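Local coordinates for conserved hypothetical protein (PDB 2G40) that may function in the utilization of L-lactate, as a homodimeric member of the LutC/YkgG family, at residues Q59-I64 with I136-I142; D113-L117 with R152-S156. All blocks are in the same frame, centred on the assembly; numbering follows the deposited sequence. Where two conformers were deposited one is given.

Overall arrangement
The first modelled helix, 53-66, carries the 59-64 segment; its partner 136-142 comes 72 residues later, in the beta hairpin of strands 134-136 and 141-144, and contact 1 closes that long loop by setting the helix on the hairpin turn. Within it, the chain runs through the edge strand 109-111 of the parallel sheet to the 113-117 loop. Contact 2 joins this loop to 152-156, beyond the hairpin and before strand 161-167, so the two closures cross. The centres of contact 1 and contact 2 are about 26 Å apart, on opposite sides of the chain's centre. Contact 1 ties helix 53-66 to the mixed sheet, contact 2 links two loops, and both touch the second subunit.

Contact 1. Residues Q59-I64 with I136-I142; sequences QFEDRI and ISETGTI
Phe60 and Arg63 of helix 53-66 lie against the turn of a beta hairpin, residues 136-142, that carries a G1 beta bulge: Gly140 and Thr141 both face Ile136, and Thr141 N and Thr141 O bond to the backbone of Ile136. The helix comes close at Gly140, with Arg63 CB 3.4 Å from Gly140 CA. A CB on Gly140 would probably clash with Arg63 CB, and glycine readily adopts the positive phi (59°) found here. Apolar packing continues through Phe60. With CG anti to the backbone N (chi1 -179°), the ring edge is placed beside the hairpin; the ring crosses the Ile142 side chain at about a right angle, meeting Ile142 CG1 with its edge at CZ, 4.0 Å away. Ile64 CG1 lies over one face of the same ring, toward the rim, while Ile64 CD1 lies 3.6 Å from Gly140 O. Val220 and Val222 also touch Phe60, so its ring fills the place where helix, hairpin and strand 217-223 meet. The polar contacts run along Gln59 and Arg63. Arg63 bends at chi2 and chi3, laying its CG 3.3 Å from Ser137 O before its guanidinium turns away to a salt bridge with Asp66. A water donates to Glu138 O and makes a weak bond to Arg63 NH1. The direct hydrogen bond comes from the extended chain of Gln59: Ser137 OG donates to Gln59 OE1 over 2.5 Å, in the amide carbonyl plane and on a lone pair, with a C=O...donor angle of 143°.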
loop_
_atom_site.group_PDB
_atom_site.type_symbol
_atom_site.label_atom_id
_atom_site.label_comp_id
_atom_site.label_asym_id
_atom_site.label_seq_id
_atom_site.Cartn_x
_atom_site.Cartn_y
_atom_site.Cartn_z
ATOM N N GLN A 59 -19.535 -14.244 2.075
ATOM C CA GLN A 59 -18.387 -14.333 1.173
ATOM C C GLN A 59 -17.130 -13.637 1.698
ATOM O O GLN A 59 -16.028 -14.186 1.615
ATOM C CB GLN A 59 -18.782 -13.766 -0.187
ATOM C CG GLN A 59 -17.671 -13.797 -1.210
ATOM C CD GLN A 59 -18.162 -13.333 -2.534
ATOM O OE1 GLN A 59 -18.450 -12.151 -2.730
ATOM N NE2 GLN A 59 -18.265 -14.248 -3.453
ATOM N N PHE A 60 -17.292 -12.429 2.232
ATOM C CA PHE A 60 -16.192 -11.653 2.771
ATOM C C PHE A 60 -15.562 -12.446 3.901
ATOM O O PHE A 60 -14.345 -12.636 3.923
ATOM C CB PHE A 60 -16.702 -10.301 3.277
ATOM C CG PHE A 60 -15.639 -9.399 3.848
ATOM C CD1 PHE A 60 -14.538 -9.019 3.095
ATOM C CD2 PHE A 60 -15.767 -8.896 5.147
ATOM C CE1 PHE A 60 -13.571 -8.147 3.614
ATOM C CE2 PHE A 60 -14.820 -8.055 5.683
ATOM C CZ PHE A 60 -13.702 -7.666 4.902
ATOM N N GLU A 61 -16.411 -12.930 4.812
ATOM C CA GLU A 61 -15.946 -13.767 5.916
ATOM C C GLU A 61 -15.105 -14.942 5.408
ATOM O O GLU A 61 -13.997 -15.173 5.897
ATOM C CB GLU A 61 -17.127 -14.296 6.736
ATOM C CG GLU A 61 -16.723 -15.264 7.867
ATOM C CD GLU A 61 -17.892 -15.657 8.774
ATOM O OE1 GLU A 61 -19.048 -15.497 8.363
ATOM O OE2 GLU A 61 -17.651 -16.129 9.899
ATOM N N ASP A 62 -15.636 -15.686 4.436
ATOM C CA ASP A 62 -14.946 -16.861 3.901
ATOM C C ASP A 62 -13.572 -16.479 3.361
ATOM O O ASP A 62 -12.611 -17.181 3.556
ATOM C CB ASP A 62 -15.723 -17.498 2.765
ATOM C CG ASP A 62 -17.033 -18.117 3.208
ATOM O OD1 ASP A 62 -17.260 -18.231 4.423
ATOM O OD2 ASP A 62 -17.836 -18.504 2.330
ATOM N N ARG A 63 -13.515 -15.366 2.645
ATOM C CA ARG A 63 -12.260 -14.970 2.004
ATOM C C ARG A 63 -11.247 -14.489 3.040
ATOM O O ARG A 63 -10.053 -14.741 2.893
ATOM C CB ARG A 63 -12.498 -13.896 0.931
ATOM C CG ARG A 63 -13.268 -14.352 -0.302
ATOM C CD ARG A 63 -12.524 -15.409 -1.128
ATOM N NE ARG A 63 -12.811 -16.752 -0.637
ATOM C CZ ARG A 63 -13.961 -17.396 -0.831
ATOM N NH1 ARG A 63 -14.957 -16.824 -1.512
ATOM N NH2 ARG A 63 -14.128 -18.618 -0.324
ATOM N N ILE A 64 -11.723 -13.809 4.084
ATOM C CA ILE A 64 -10.851 -13.332 5.159
ATOM C C ILE A 64 -10.328 -14.526 5.949
ATOM O O ILE A 64 -9.162 -14.593 6.272
ATOM C CB ILE A 64 -11.601 -12.368 6.093
ATOM C CG1 ILE A 64 -11.902 -11.061 5.356
ATOM C CG2 ILE A 64 -10.819 -12.116 7.368
ATOM C CD1 ILE A 64 -10.738 -10.234 4.906
ATOM N N ILE A 136 -13.862 -5.549 -0.114
ATOM C CA ILE A 136 -14.435 -6.251 -1.251
ATOM C C ILE A 136 -14.598 -7.721 -0.895
ATOM O O ILE A 136 -13.631 -8.429 -0.549
ATOM C CB ILE A 136 -13.542 -6.108 -2.483
ATOM C CG1 ILE A 136 -13.339 -4.637 -2.844
ATOM C CG2 ILE A 136 -14.142 -6.864 -3.649
ATOM C CD1 ILE A 136 -12.038 -4.406 -3.574
ATOM N N SER A 137 -15.837 -8.186 -0.988
ATOM C CA SER A 137 -16.150 -9.540 -0.580
ATOM C C SER A 137 -15.528 -10.596 -1.478
ATOM O O SER A 137 -15.021 -11.591 -0.985
ATOM C CB SER A 137 -17.656 -9.746 -0.463
ATOM O OG SER A 137 -18.313 -9.824 -1.712
ATOM N N GLU A 138 -15.547 -10.377 -2.793
ATOM C CA GLU A 138 -15.134 -11.435 -3.734
ATOM C C GLU A 138 -13.685 -11.865 -3.560
ATOM O O GLU A 138 -13.356 -13.039 -3.743
ATOM C CB GLU A 138 -15.429 -11.052 -5.200
ATOM C CG GLU A 138 -14.615 -9.907 -5.787
ATOM C CD GLU A 138 -14.863 -9.702 -7.278
ATOM O OE1 GLU A 138 -15.339 -10.646 -7.939
ATOM O OE2 GLU A 138 -14.576 -8.605 -7.800
ATOM N N THR A 139 -12.830 -10.921 -3.173
ATOM C CA THR A 139 -11.407 -11.186 -3.007
ATOM C C THR A 139 -10.949 -11.070 -1.565
ATOM O O THR A 139 -9.782 -11.253 -1.287
ATOM C CB THR A 139 -10.588 -10.256 -3.906
ATOM O OG1 THR A 139 -10.950 -8.900 -3.660
ATOM C CG2 THR A 139 -10.834 -10.583 -5.352
ATOM N N GLY A 140 -11.861 -10.782 -0.638
ATOM C CA GLY A 140 -11.480 -10.617 0.761
ATOM C C GLY A 140 -10.465 -9.509 0.899
ATOM O O GLY A 140 -9.441 -9.655 1.592
ATOM N N THR A 141 -10.714 -8.411 0.195
ATOM C CA THR A 141 -9.785 -7.272 0.178
ATOM C C THR A 141 -10.223 -6.173 1.092
ATOM O O THR A 141 -11.396 -5.810 1.112
ATOM C CB THR A 141 -9.697 -6.649 -1.231
ATOM O OG1 THR A 141 -9.199 -7.624 -2.142
ATOM C CG2 THR A 141 -8.774 -5.407 -1.254
ATOM N N ILE A 142 -9.267 -5.615 1.820
ATOM C CA ILE A 142 -9.528 -4.441 2.571
ATOM C C ILE A 142 -8.628 -3.369 1.970
ATOM O O ILE A 142 -7.411 -3.553 1.811
ATOM C CB ILE A 142 -9.266 -4.636 4.058
ATOM C CG1 ILE A 142 -10.270 -5.630 4.655
ATOM C CG2 ILE A 142 -9.363 -3.305 4.759
ATOM C CD1 ILE A 142 -9.877 -6.164 6.011
HETATM O O HOH W 1 -14.519 -15.225 -4.219
#

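Contact 2. Residues D113-L117 with R152-S156; sequences DEPPL and RRALS
Arg152 meets Asp113 side-on, with the guanidinium and carboxylate planes only 7° apart although the two side chains cross at about a right angle. Arg152 NE donates to Asp113 OD2 over 2.6 Å and Arg152 NH2 to Asp113 OD1 over 2.8 Å, each on the syn lone pair, in a bidentate salt bridge that joins the loop between strand 109-111 and helix 119-124 to the loop between strands 141-144 and 161-167. Extension from CG to NE brings the guanidinium there. In its plane, Arg152 NH2 also reaches Leu117 O (3.0 Å), and Pro116 CB sits over one face, offset toward the rim, 3.7 Å from Arg152 NH2. Leu155 CD2 lies over one face of the Asp113 carboxylate, 3.6 Å from Asp113 CG. Asp113 OD1 is shared: Leu117 N donates to it nearly along the C-O bond (2.8 Å, 174°), tying the loop back on itself. Waters link Asp113 OD2 to Arg152 N and Leu117 O to Arg152 NH1. A leucine in place of Arg152 would probably leave the Asp113 carboxylate without its counter-charge. One guanidinium thus probably balances the charge of buried Asp113, while its NH1 also bonds Val212 O of the second subunit.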
loop_
_atom_site.group_PDB
_atom_site.type_symbol
_atom_site.label_atom_id
_atom_site.label_comp_id
_atom_site.label_asym_id
_atom_site.label_seq_id
_atom_site.Cartn_x
_atom_site.Cartn_y
_atom_site.Cartn_z
ATOM N N ASP A 113 0.226 8.510 17.327
ATOM C CA ASP A 113 1.220 8.739 16.303
ATOM C C ASP A 113 1.497 10.219 16.104
ATOM O O ASP A 113 1.919 10.622 15.030
ATOM C CB ASP A 113 0.751 8.144 14.978
ATOM C CG ASP A 113 1.877 8.005 13.998
ATOM O OD1 ASP A 113 2.984 7.639 14.448
ATOM O OD2 ASP A 113 1.649 8.264 12.791
ATOM N N GLU A 114 1.232 11.010 17.139
ATOM C CA GLU A 114 1.584 12.419 17.164
ATOM C C GLU A 114 2.332 12.664 18.476
ATOM O O GLU A 114 1.729 12.568 19.549
ATOM C CB GLU A 114 0.307 13.282 17.079
ATOM C CG GLU A 114 -0.503 13.152 15.767
ATOM C CD GLU A 114 -1.449 11.938 15.700
ATOM O OE1 GLU A 114 -2.005 11.508 16.745
ATOM O OE2 GLU A 114 -1.659 11.424 14.577
ATOM N N PRO A 115 3.664 12.920 18.420
ATOM C CA PRO A 115 4.517 12.959 17.225
ATOM C C PRO A 115 4.702 11.557 16.644
ATOM O O PRO A 115 4.423 10.567 17.333
ATOM C CB PRO A 115 5.834 13.525 17.751
ATOM C CG PRO A 115 5.854 13.143 19.210
ATOM C CD PRO A 115 4.427 13.172 19.654
ATOM N N PRO A 116 5.203 11.459 15.403
ATOM C CA PRO A 116 5.210 10.173 14.742
ATOM C C PRO A 116 6.021 9.142 15.505
ATOM O O PRO A 116 7.108 9.450 16.011
ATOM C CB PRO A 116 5.839 10.470 13.373
ATOM C CG PRO A 116 5.683 11.902 13.187
ATOM C CD PRO A 116 5.804 12.503 14.558
ATOM N N LEU A 117 5.465 7.944 15.635
ATOM C CA LEU A 117 6.149 6.861 16.314
ATOM C C LEU A 117 7.351 6.412 15.487
ATOM O O LEU A 117 7.243 6.249 14.285
ATOM C CB LEU A 117 5.194 5.682 16.506
ATOM C CG LEU A 117 3.973 5.959 17.403
ATOM C CD1 LEU A 117 2.921 4.968 17.154
ATOM C CD2 LEU A 117 4.367 5.945 18.873
ATOM N N ARG A 152 -0.969 6.884 8.763
ATOM C CA ARG A 152 0.018 6.767 7.681
ATOM C C ARG A 152 0.363 5.318 7.399
ATOM O O ARG A 152 0.080 4.435 8.195
ATOM C CB ARG A 152 1.272 7.581 7.992
ATOM C CG ARG A 152 2.049 7.088 9.201
ATOM C CD ARG A 152 3.016 8.133 9.704
ATOM N NE ARG A 152 3.500 7.810 11.022
ATOM C CZ ARG A 152 4.677 7.250 11.288
ATOM N NH1 ARG A 152 5.594 7.058 10.341
ATOM N NH2 ARG A 152 4.979 6.964 12.534
ATOM N N ARG A 153 1.007 5.096 6.263
ATOM C CA ARG A 153 1.267 3.746 5.788
ATOM C C ARG A 153 2.073 2.916 6.780
ATOM O O ARG A 153 1.819 1.737 6.927
ATOM C CB ARG A 153 1.933 3.805 4.424
ATOM C CG ARG A 153 0.974 4.292 3.351
ATOM C CD ARG A 153 1.397 3.835 1.992
ATOM N NE ARG A 153 2.414 4.703 1.455
ATOM C CZ ARG A 153 3.506 4.310 0.795
ATOM N NH1 ARG A 153 3.792 3.025 0.584
ATOM N NH2 ARG A 153 4.332 5.244 0.350
ATOM N N ALA A 154 3.004 3.546 7.488
ATOM C CA ALA A 154 3.868 2.809 8.399
ATOM C C ALA A 154 3.089 2.105 9.498
ATOM O O ALA A 154 3.527 1.075 9.970
ATOM C CB ALA A 154 4.909 3.726 9.026
ATOM N N LEU A 155 1.964 2.682 9.916
ATOM C CA LEU A 155 1.228 2.179 11.074
ATOM C C LEU A 155 0.620 0.813 10.832
ATOM O O LEU A 155 0.432 0.055 11.773
ATOM C CB LEU A 155 0.107 3.136 11.457
ATOM C CG LEU A 155 0.452 4.553 11.874
ATOM C CD1 LEU A 155 -0.772 5.185 12.525
ATOM C CD2 LEU A 155 1.625 4.570 12.805
ATOM N N SER A 156 0.292 0.507 9.588
ATOM C CA SER A 156 -0.282 -0.795 9.248
ATOM C C SER A 156 0.737 -1.691 8.541
ATOM O O SER A 156 0.415 -2.798 8.115
ATOM C CB SER A 156 -1.557 -0.615 8.414
ATOM O OG SER A 156 -1.383 0.345 7.376
HETATM O O HOH W 2 -0.626 8.481 11.328
HETATM O O HOH W 3 8.160 6.013 11.735
#